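Fibrillarin-like rRNA/tRNA 2'-O-methyltransferase (Aeropyrum pernix, PDB 4DF3) probably uses S-adenosylmethionine to methylate ribose 2'-hydroxyls of rRNA and tRNA at sites chosen by a guide RNA. Local coordinates at residues G89-A92 and S93-D97; F137-K140 and Y141-L144. The protein carries 2 engineered substitutions. One frame throughout, in Å; residues are numbered along the deposited sequence.

Interaction 1 (G89-A92 and S93-D97). With SAM (S-adenosylmethionine), chain C.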
# COMPACT_ATOMS: atom_id res chain seq x y z
N GLY A 89 -8.90 5.12 -0.52
CA GLY A 89 -8.18 4.77 -1.72
C GLY A 89 -6.87 5.51 -1.96
O GLY A 89 -6.27 5.33 -3.02
N THR A 90 -6.42 6.32 -1.01
CA THR A 90 -5.12 7.02 -1.17
C THR A 90 -3.94 6.14 -1.64
O THR A 90 -3.37 6.36 -2.73
CB THR A 90 -4.77 7.73 0.13
OG1 THR A 90 -5.70 8.82 0.31
CG2 THR A 90 -3.38 8.33 -0.00
N THR A 91 -3.58 5.13 -0.84
CA THR A 91 -2.45 4.28 -1.19
C THR A 91 -2.91 3.32 -2.31
O THR A 91 -2.12 2.99 -3.23
CB THR A 91 -1.95 3.50 0.04
OG1 THR A 91 -1.50 4.47 1.05
CG2 THR A 91 -0.85 2.53 -0.36
N ALA A 92 -4.16 2.85 -2.22
CA ALA A 92 -4.62 1.92 -3.28
C ALA A 92 -4.59 2.58 -4.66
O ALA A 92 -4.40 1.91 -5.66
CB ALA A 92 -6.01 1.37 -2.97
N SER A 93 -4.77 3.90 -4.73
CA SER A 93 -4.81 4.50 -6.07
C SER A 93 -3.43 4.37 -6.73
O SER A 93 -3.31 4.19 -7.95
CB SER A 93 -5.23 6.01 -6.04
OG SER A 93 -4.29 6.81 -5.32
N HIS A 94 -2.38 4.55 -5.93
CA HIS A 94 -1.05 4.32 -6.47
C HIS A 94 -0.76 2.86 -6.78
O HIS A 94 -0.06 2.58 -7.81
CB HIS A 94 0.04 4.94 -5.54
CG HIS A 94 -0.08 6.44 -5.44
ND1 HIS A 94 0.42 7.31 -6.39
CD2 HIS A 94 -0.67 7.20 -4.49
CE1 HIS A 94 0.11 8.55 -6.04
NE2 HIS A 94 -0.53 8.51 -4.88
N MET A 95 -1.27 1.94 -5.97
CA MET A 95 -1.13 0.50 -6.33
C MET A 95 -1.83 0.28 -7.68
O MET A 95 -1.28 -0.38 -8.58
CB MET A 95 -1.74 -0.41 -5.29
CG MET A 95 -0.97 -0.41 -4.05
SD MET A 95 -1.95 -1.37 -2.88
CE MET A 95 -0.90 -1.59 -1.44
N SER A 96 -3.01 0.89 -7.85
CA SER A 96 -3.80 0.76 -9.09
C SER A 96 -2.99 1.29 -10.29
O SER A 96 -2.93 0.60 -11.33
CB SER A 96 -5.17 1.50 -8.94
OG SER A 96 -5.74 1.81 -10.20
N ASP A 97 -2.31 2.46 -10.12
CA ASP A 97 -1.41 2.91 -11.19
C ASP A 97 -0.34 1.85 -11.59
O ASP A 97 -0.10 1.66 -12.77
CB ASP A 97 -0.70 4.22 -10.81
CG ASP A 97 -1.64 5.41 -10.78
OD1 ASP A 97 -2.74 5.39 -11.42
OD2 ASP A 97 -1.25 6.44 -10.13
N SAM C . -4.61 2.13 3.96
CA SAM C . -5.18 3.50 3.89
C SAM C . -4.20 4.35 3.07
O SAM C . -2.97 4.12 3.11
OXT SAM C . -4.63 5.27 2.38
CB SAM C . -5.37 4.16 5.30
CG SAM C . -6.15 3.15 6.12
SD SAM C . -7.00 3.80 7.59
CE SAM C . -5.47 3.83 8.56
C5' SAM C . -7.75 2.27 8.27
C4' SAM C . -9.10 1.92 7.65
O4' SAM C . -9.50 0.57 7.92
C3' SAM C . -10.30 2.75 8.08
O3' SAM C . -10.82 3.31 6.87
C2' SAM C . -11.24 1.82 8.86
O2' SAM C . -12.60 2.11 8.63
C1' SAM C . -10.89 0.46 8.28
N9 SAM C . -10.98 -0.67 9.22
C8 SAM C . -10.68 -0.74 10.59
N7 SAM C . -10.95 -2.04 11.02
C5 SAM C . -11.40 -2.76 9.99
C6 SAM C . -11.78 -4.08 9.88
N6 SAM C . -11.79 -4.99 10.93
N1 SAM C . -12.15 -4.42 8.58
C2 SAM C . -12.20 -3.63 7.44
N3 SAM C . -11.81 -2.31 7.59
C4 SAM C . -11.46 -1.91 8.84
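Ser-93 carries OG between its backbone N and carbonyl carbon (chi1 63°), which folds the hydroxyl back along the helix onto the carbonyl of Thr-90; OG donates to Thr-90 O over 2.8 Å, tilted from the carbonyl plane. On Thr-91, chi1 of -61° sets OG1 beside its own N, and both reach the carboxylate of S-adenosylmethionine: OG1 donates to SAM O at 2.6 Å, while Thr-91 N makes a weak bond of 3.4 Å to SAM OXT. Thr-90 adds its CB, 3.3 Å from SAM OXT. Gly-89 O accepts a bond from Ser-93 N at 2.7 Å, and two residues on Met-95 N donates to Thr-91 O in the carbonyl plane at 3.1 Å, with an N-H...O angle of 162°. Met-95 runs extended beyond CG and brings CE to 4.3 Å from Thr-91 CG2, both side chains resting on Tyr-83 and Tyr-152. Ser-93 OG is also bonded to Arg-53, and Thr-91 OG1 to Ser-60. These residues form the early turns of helix 90-99 in a Rossmann-type beta-alpha-beta unit, following the glycine-containing loop after strand 80-84. With the methionine carboxylate lying at the helix N-terminus, the helix dipole is likely to favour its negative charge.

Interaction 2 (F137-K140 and Y141-L144)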
# COMPACT_ATOMS: atom_id res chain seq x y z
N PHE A 137 -13.45 -11.31 9.22
CA PHE A 137 -14.34 -12.44 8.80
C PHE A 137 -14.17 -12.72 7.30
O PHE A 137 -15.07 -12.49 6.50
CB PHE A 137 -15.83 -12.16 9.17
CG PHE A 137 -16.01 -11.61 10.56
CD1 PHE A 137 -15.69 -12.36 11.69
CD2 PHE A 137 -16.51 -10.34 10.75
CE1 PHE A 137 -15.85 -11.83 13.01
CE2 PHE A 137 -16.65 -9.80 12.06
CZ PHE A 137 -16.36 -10.57 13.19
N PRO A 138 -12.98 -13.20 6.90
CA PRO A 138 -12.76 -13.31 5.44
C PRO A 138 -13.65 -14.41 4.79
O PRO A 138 -13.86 -14.45 3.58
CB PRO A 138 -11.28 -13.72 5.37
CG PRO A 138 -11.01 -14.33 6.81
CD PRO A 138 -11.76 -13.46 7.70
N GLU A 139 -14.18 -15.30 5.63
CA GLU A 139 -15.12 -16.30 5.06
C GLU A 139 -16.34 -15.64 4.39
O GLU A 139 -16.84 -16.15 3.37
CB GLU A 139 -15.51 -17.34 6.12
CG GLU A 139 -16.68 -18.30 5.64
CD GLU A 139 -18.08 -17.79 5.94
OE1 GLU A 139 -18.25 -16.77 6.66
OE2 GLU A 139 -19.06 -18.43 5.50
N LYS A 140 -16.75 -14.48 4.87
CA LYS A 140 -17.93 -13.80 4.35
C LYS A 140 -17.63 -13.14 3.01
O LYS A 140 -18.59 -12.73 2.34
CB LYS A 140 -18.43 -12.70 5.30
CG LYS A 140 -18.82 -13.18 6.66
CD LYS A 140 -19.06 -12.10 7.75
CE LYS A 140 -20.42 -11.36 7.69
NZ LYS A 140 -21.71 -12.17 7.53
N TYR A 141 -16.35 -13.00 2.63
CA TYR A 141 -16.03 -12.48 1.30
C TYR A 141 -15.15 -13.41 0.45
O TYR A 141 -14.69 -13.02 -0.63
CB TYR A 141 -15.54 -11.01 1.35
CG TYR A 141 -14.37 -10.76 2.24
CD1 TYR A 141 -13.06 -11.07 1.81
CD2 TYR A 141 -14.53 -10.05 3.45
CE1 TYR A 141 -12.01 -10.85 2.63
CE2 TYR A 141 -13.45 -9.80 4.27
CZ TYR A 141 -12.20 -10.15 3.83
OH TYR A 141 -11.19 -9.86 4.68
N ARG A 142 -15.01 -14.66 0.89
CA ARG A 142 -14.28 -15.68 0.14
C ARG A 142 -14.79 -15.82 -1.30
O ARG A 142 -14.02 -16.13 -2.23
CB ARG A 142 -14.37 -17.03 0.86
CG ARG A 142 -13.36 -18.05 0.38
CD ARG A 142 -13.61 -19.39 1.08
NE ARG A 142 -15.06 -19.56 1.19
CZ ARG A 142 -15.67 -20.44 1.97
NH1 ARG A 142 -14.94 -21.25 2.75
NH2 ARG A 142 -17.00 -20.46 2.00
N HIS A 143 -16.06 -15.54 -1.53
CA HIS A 143 -16.61 -15.73 -2.86
C HIS A 143 -16.29 -14.55 -3.80
O HIS A 143 -16.55 -14.58 -5.00
CB HIS A 143 -18.14 -15.89 -2.76
CG HIS A 143 -18.86 -14.69 -2.24
ND1 HIS A 143 -18.70 -14.23 -0.95
CD2 HIS A 143 -19.80 -13.90 -2.82
CE1 HIS A 143 -19.51 -13.19 -0.75
NE2 HIS A 143 -20.20 -12.98 -1.86
N LEU A 144 -15.74 -13.50 -3.23
CA LEU A 144 -15.49 -12.27 -4.00
C LEU A 144 -13.99 -12.04 -4.28
O LEU A 144 -13.61 -11.14 -5.05
CB LEU A 144 -16.11 -11.08 -3.26
CG LEU A 144 -17.63 -11.09 -3.03
CD1 LEU A 144 -17.94 -9.96 -2.09
CD2 LEU A 144 -18.38 -10.91 -4.35
O HOH W 1 -18.01 -16.11 0.97
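One face of the Tyr-141 ring is met by Pro-138, whose CA stands 3.8 Å from the ring centroid and 19° off the normal in a CH-pi contact, displaced toward the rim; Pro-138 CB lies 4.0 Å from Tyr-141 CZ. The imidazole of His-143 takes Lys-140 O at its edge, in plane, 3.3 Å from CE1, and Leu-144 CG over the centre of one face. Glu-139 CG lies over a face of the Arg-142 guanidinium, while Glu-139 OE2 and Arg-142 NH2, 4.5 Å apart, share only an attraction of charge. Tyr-141 N donates to Pro-138 O at 3.0 Å, approaching from above the carbonyl plane; residues 138-141 thus form a type I beta turn in the loop joining strands 128-132 and 148-153 of the Rossmann-type domain. A chi1 of 55° turns the Tyr-141 ring back against Pro-138, and its OH is bonded to Asn-167 of helix 160-171, against which Pro-138 also packs. Replacing the tyrosine by alanine is likely to leave Asn-167 without this hydroxyl partner and open a gap beside Pro-138. Water 1 donates to Glu-139 O at 2.7 Å and bonds His-143 ND1 at 2.8 Å.

How the interactions relate
Interaction 1 comes first along the chain and interaction 2 follows; their centres are about 22 Å apart and their nearest atoms about 15 Å, with no touch. Both belong to the Rossmann-type domain with its seven-stranded mixed sheet. Residues 89-97 lead into and form the start of the helix between the neighbouring parallel strands 80-84 and 104-109, near the middle of the molecule. Residues 137-144 lie at the periphery, in the connection from the edge strand 128-132 to strand 148-153. The cofactor spans much of the space between them: its methionine carboxylate meets interaction 1, whereas the side chain of Tyr-141 in interaction 2 stays about 7 Å from it, in a segment that follows the binding residues Asp-134 and Ala-135 in the chain.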